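Local structure of cellobiose 2-epimerase (Ruminococcus albus, 3VW5) at residues R301-Q306 and G347-E352. The protein catalyses the reversible epimerization of cellobiose to 4-O-beta-D-glucosyl-D-mannose, working directly on the unmodified sugar. The protein carries 2 engineered substitutions. Numbering follows the deposited sequence.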
ATOM      1  N   ARG A 301      -1.209  15.043   9.539  1.00 38.63           N
ATOM      2  CA  ARG A 301      -2.027  14.384   8.523  1.00 36.97           C
ATOM      3  C   ARG A 301      -1.141  13.897   7.386  1.00 35.36           C
ATOM      4  O   ARG A 301      -0.686  14.692   6.567  1.00 34.50           O
ATOM      5  CB  ARG A 301      -3.121  15.313   7.992  1.00 39.37           C
ATOM      6  CG  ARG A 301      -4.308  15.506   8.938  1.00 38.27           C
ATOM      7  CD  ARG A 301      -4.063  16.568  10.039  1.00 40.64           C
ATOM      8  NE  ARG A 301      -5.310  16.823  10.761  1.00 41.01           N
ATOM      9  CZ  ARG A 301      -5.754  16.084  11.776  1.00 39.86           C
ATOM     10  NH1 ARG A 301      -5.031  15.062  12.226  1.00 37.10           N
ATOM     11  NH2 ARG A 301      -6.922  16.366  12.347  1.00 40.27           N
ATOM     12  N   VAL A 302      -0.873  12.588   7.381  1.00 35.37           N
ATOM     13  CA  VAL A 302      -0.118  11.923   6.325  1.00 30.18           C
ATOM     14  C   VAL A 302      -1.115  11.533   5.239  1.00 34.11           C
ATOM     15  O   VAL A 302      -2.197  11.007   5.537  1.00 34.82           O
ATOM     16  CB  VAL A 302       0.615  10.674   6.859  1.00 32.86           C
ATOM     17  CG1 VAL A 302       1.392   9.977   5.748  1.00 31.00           C
ATOM     18  CG2 VAL A 302       1.564  11.050   7.970  1.00 32.05           C
ATOM     19  N   TRP A 303      -0.761  11.799   3.983  1.00 34.24           N
ATOM     20  CA  TRP A 303      -1.720  11.691   2.880  1.00 33.17           C
ATOM     21  C   TRP A 303      -2.306  10.269   2.736  1.00 37.65           C
ATOM     22  O   TRP A 303      -3.532  10.115   2.638  1.00 34.18           O
ATOM     23  CB  TRP A 303      -1.096  12.179   1.566  1.00 30.63           C
ATOM     24  CG  TRP A 303      -0.506  11.083   0.748  1.00 32.38           C
ATOM     25  CD1 TRP A 303      -1.061  10.491  -0.348  1.00 37.21           C
ATOM     26  CD2 TRP A 303       0.739  10.412   0.975  1.00 35.27           C
ATOM     27  NE1 TRP A 303      -0.230   9.511  -0.830  1.00 37.02           N
ATOM     28  CE2 TRP A 303       0.879   9.439  -0.033  1.00 34.92           C
ATOM     29  CE3 TRP A 303       1.755  10.553   1.925  1.00 35.96           C
ATOM     30  CZ2 TRP A 303       1.989   8.605  -0.115  1.00 36.46           C
ATOM     31  CZ3 TRP A 303       2.858   9.732   1.840  1.00 34.91           C
ATOM     32  CH2 TRP A 303       2.969   8.767   0.829  1.00 34.49           C
ATOM     33  N   TRP A 304      -1.440   9.246   2.745  1.00 35.38           N
ATOM     34  CA  TRP A 304      -1.893   7.859   2.594  1.00 31.23           C
ATOM     35  C   TRP A 304      -2.765   7.413   3.745  1.00 33.37           C
ATOM     36  O   TRP A 304      -3.663   6.589   3.569  1.00 36.63           O
ATOM     37  CB  TRP A 304      -0.740   6.870   2.386  1.00 30.48           C
ATOM     38  CG  TRP A 304       0.107   6.550   3.595  1.00 30.90           C
ATOM     39  CD1 TRP A 304       1.335   7.078   3.889  1.00 28.43           C
ATOM     40  CD2 TRP A 304      -0.169   5.585   4.638  1.00 34.64           C
ATOM     41  NE1 TRP A 304       1.818   6.539   5.057  1.00 27.86           N
ATOM     42  CE2 TRP A 304       0.924   5.616   5.533  1.00 33.13           C
ATOM     43  CE3 TRP A 304      -1.233   4.714   4.903  1.00 33.16           C
ATOM     44  CZ2 TRP A 304       0.989   4.794   6.674  1.00 32.25           C
ATOM     45  CZ3 TRP A 304      -1.172   3.909   6.045  1.00 34.73           C
ATOM     46  CH2 TRP A 304      -0.065   3.955   6.913  1.00 32.62           C
ATOM     47  N   VAL A 305      -2.513   7.965   4.925  1.00 34.94           N
ATOM     48  CA  VAL A 305      -3.343   7.651   6.077  1.00 33.08           C
ATOM     49  C   VAL A 305      -4.775   8.170   5.868  1.00 34.56           C
ATOM     50  O   VAL A 305      -5.733   7.482   6.186  1.00 32.52           O
ATOM     51  CB  VAL A 305      -2.714   8.186   7.374  1.00 30.19           C
ATOM     52  CG1 VAL A 305      -3.641   7.968   8.546  1.00 39.73           C
ATOM     53  CG2 VAL A 305      -1.400   7.480   7.630  1.00 32.39           C
ATOM     54  N   GLN A 306      -4.918   9.378   5.315  1.00 37.91           N
ATOM     55  CA  GLN A 306      -6.240   9.949   5.051  1.00 30.97           C
ATOM     56  C   GLN A 306      -6.967   9.075   4.051  1.00 35.18           C
ATOM     57  O   GLN A 306      -8.134   8.726   4.244  1.00 33.62           O
ATOM     58  CB  GLN A 306      -6.149  11.389   4.509  1.00 31.18           C
ATOM     59  CG  GLN A 306      -5.428  12.407   5.414  1.00 30.11           C
ATOM     60  CD  GLN A 306      -5.737  12.213   6.892  1.00 34.53           C
ATOM     61  OE1 GLN A 306      -6.879  12.373   7.339  1.00 29.76           O
ATOM     62  NE2 GLN A 306      -4.710  11.850   7.660  1.00 35.52           N
ATOM     63  N   GLY A 347       1.038  20.066  -9.195  1.00 44.12           N
ATOM     64  CA  GLY A 347       1.310  19.109  -8.147  1.00 45.28           C
ATOM     65  C   GLY A 347       0.102  18.205  -8.005  1.00 44.39           C
ATOM     66  O   GLY A 347      -0.850  18.325  -8.790  1.00 40.04           O
ATOM     67  N   GLU A 348       0.129  17.306  -7.019  1.00 37.03           N
ATOM     68  CA  GLU A 348      -1.011  16.429  -6.807  1.00 41.93           C
ATOM     69  C   GLU A 348      -1.545  16.453  -5.379  1.00 39.59           C
ATOM     70  O   GLU A 348      -2.468  17.206  -5.089  1.00 39.57           O
ATOM     71  CB  GLU A 348      -0.767  15.001  -7.337  1.00 39.28           C
ATOM     72  CG  GLU A 348       0.367  14.237  -6.695  1.00 44.32           C
ATOM     73  CD  GLU A 348      -0.124  13.060  -5.844  1.00 45.21           C
ATOM     74  OE1 GLU A 348      -0.029  13.176  -4.595  1.00 45.87           O
ATOM     75  OE2 GLU A 348      -0.588  12.032  -6.411  1.00 31.71           O
ATOM     76  N   TRP A 349      -0.996  15.619  -4.505  1.00 36.03           N
ATOM     77  CA  TRP A 349      -1.348  15.662  -3.089  1.00 38.01           C
ATOM     78  C   TRP A 349      -0.092  15.995  -2.296  1.00 38.70           C
ATOM     79  O   TRP A 349       0.979  15.475  -2.590  1.00 40.70           O
ATOM     80  CB  TRP A 349      -1.911  14.318  -2.591  1.00 35.40           C
ATOM     81  CG  TRP A 349      -3.279  13.949  -3.101  1.00 37.63           C
ATOM     82  CD1 TRP A 349      -3.866  14.357  -4.281  1.00 37.61           C
ATOM     83  CD2 TRP A 349      -4.240  13.102  -2.448  1.00 34.69           C
ATOM     84  NE1 TRP A 349      -5.126  13.817  -4.390  1.00 36.92           N
ATOM     85  CE2 TRP A 349      -5.383  13.042  -3.286  1.00 35.87           C
ATOM     86  CE3 TRP A 349      -4.244  12.382  -1.246  1.00 31.16           C
ATOM     87  CZ2 TRP A 349      -6.520  12.286  -2.955  1.00 30.34           C
ATOM     88  CZ3 TRP A 349      -5.378  11.638  -0.917  1.00 34.25           C
ATOM     89  CH2 TRP A 349      -6.500  11.598  -1.770  1.00 34.10           C
ATOM     90  N   TYR A 350      -0.217  16.863  -1.299  1.00 33.82           N
ATOM     91  CA  TYR A 350       0.868  17.047  -0.355  1.00 35.96           C
ATOM     92  C   TYR A 350       1.098  15.766   0.439  1.00 33.56           C
ATOM     93  O   TYR A 350       0.146  15.085   0.834  1.00 32.67           O
ATOM     94  CB  TYR A 350       0.550  18.173   0.621  1.00 34.95           C
ATOM     95  CG  TYR A 350       0.561  19.544   0.021  1.00 32.08           C
ATOM     96  CD1 TYR A 350       1.761  20.217  -0.208  1.00 34.58           C
ATOM     97  CD2 TYR A 350      -0.627  20.188  -0.290  1.00 32.98           C
ATOM     98  CE1 TYR A 350       1.769  21.494  -0.738  1.00 34.53           C
ATOM     99  CE2 TYR A 350      -0.633  21.458  -0.826  1.00 34.68           C
ATOM    100  CZ  TYR A 350       0.567  22.108  -1.040  1.00 36.05           C
ATOM    101  OH  TYR A 350       0.564  23.374  -1.556  1.00 37.34           O
ATOM    102  N   SER A 351       2.366  15.458   0.676  1.00 33.17           N
ATOM    103  CA  SER A 351       2.772  14.334   1.518  1.00 35.92           C
ATOM    104  C   SER A 351       2.258  14.422   2.971  1.00 39.99           C
ATOM    105  O   SER A 351       1.602  13.497   3.467  1.00 38.27           O
ATOM    106  CB  SER A 351       4.296  14.241   1.518  1.00 35.32           C
ATOM    107  OG  SER A 351       4.733  13.021   2.067  1.00 45.68           O
ATOM    108  N   GLU A 352       2.560  15.537   3.644  1.00 39.57           N
ATOM    109  CA  GLU A 352       2.254  15.701   5.069  1.00 37.27           C
ATOM    110  C   GLU A 352       1.761  17.112   5.426  1.00 40.63           C
ATOM    111  O   GLU A 352       2.407  18.119   5.121  1.00 36.62           O
ATOM    112  CB  GLU A 352       3.476  15.335   5.933  1.00 35.93           C
ATOM    113  CG  GLU A 352       3.777  13.835   5.986  1.00 39.93           C
ATOM    114  CD  GLU A 352       5.053  13.479   6.753  1.00 44.57           C
ATOM    115  OE1 GLU A 352       5.735  14.387   7.280  1.00 49.19           O
ATOM    116  OE2 GLU A 352       5.390  12.273   6.837  1.00 49.53           O
TER
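Trp-303 and Ser-351 form the heart of this contact: the Trp-303 backbone N donates to Ser-351 O at 3.0 Å, in a fairly straight bond that reaches the carbonyl from slightly outside its plane. The same oxygen lies at the benzo edge of the Trp-303 indole, close to its plane, with CE3 3.3 Å from Ser-351 O. The indole thus lies alongside the loop. At the pyrrole edge Trp-303 CD1 meets Trp-349 CE3 at 3.8 Å, the two side chains crossing at about a right angle, while Ser-351 OG, anti to its own backbone N (chi1 -167°), sits beside Trp-303 CZ3. An alanine in place of Trp-303 would probably open a gap beside Trp-349 and leave Lys-370 without its cation-pi partner.

Away from the indoles the packing is looser. Val-302 and Glu-352 make an antiparallel non-hydrogen-bonded pair, their side chains side by side and pointing the same way, with Val-302 CG2 4.1 Å from Glu-352 CG. Glu-352 is partly exposed, its chain extended beyond CG, and its OE1 is hydrogen-bonded to His-360 ND1. The CB of Tyr-350 points away from the 301-306 segment, and this residue is also partly exposed.

The contact joins the end of strand 296-302 and the first turn of helix 303-318 to the loop that follows helix 323-340, within the (alpha/alpha)6 barrel. Trp-349 wedges between helices 323-340 and 373-385, its NE1 bonded to Glu-9 of helix 2-19, and strand 352-353 continues the pairing along strand 296-302.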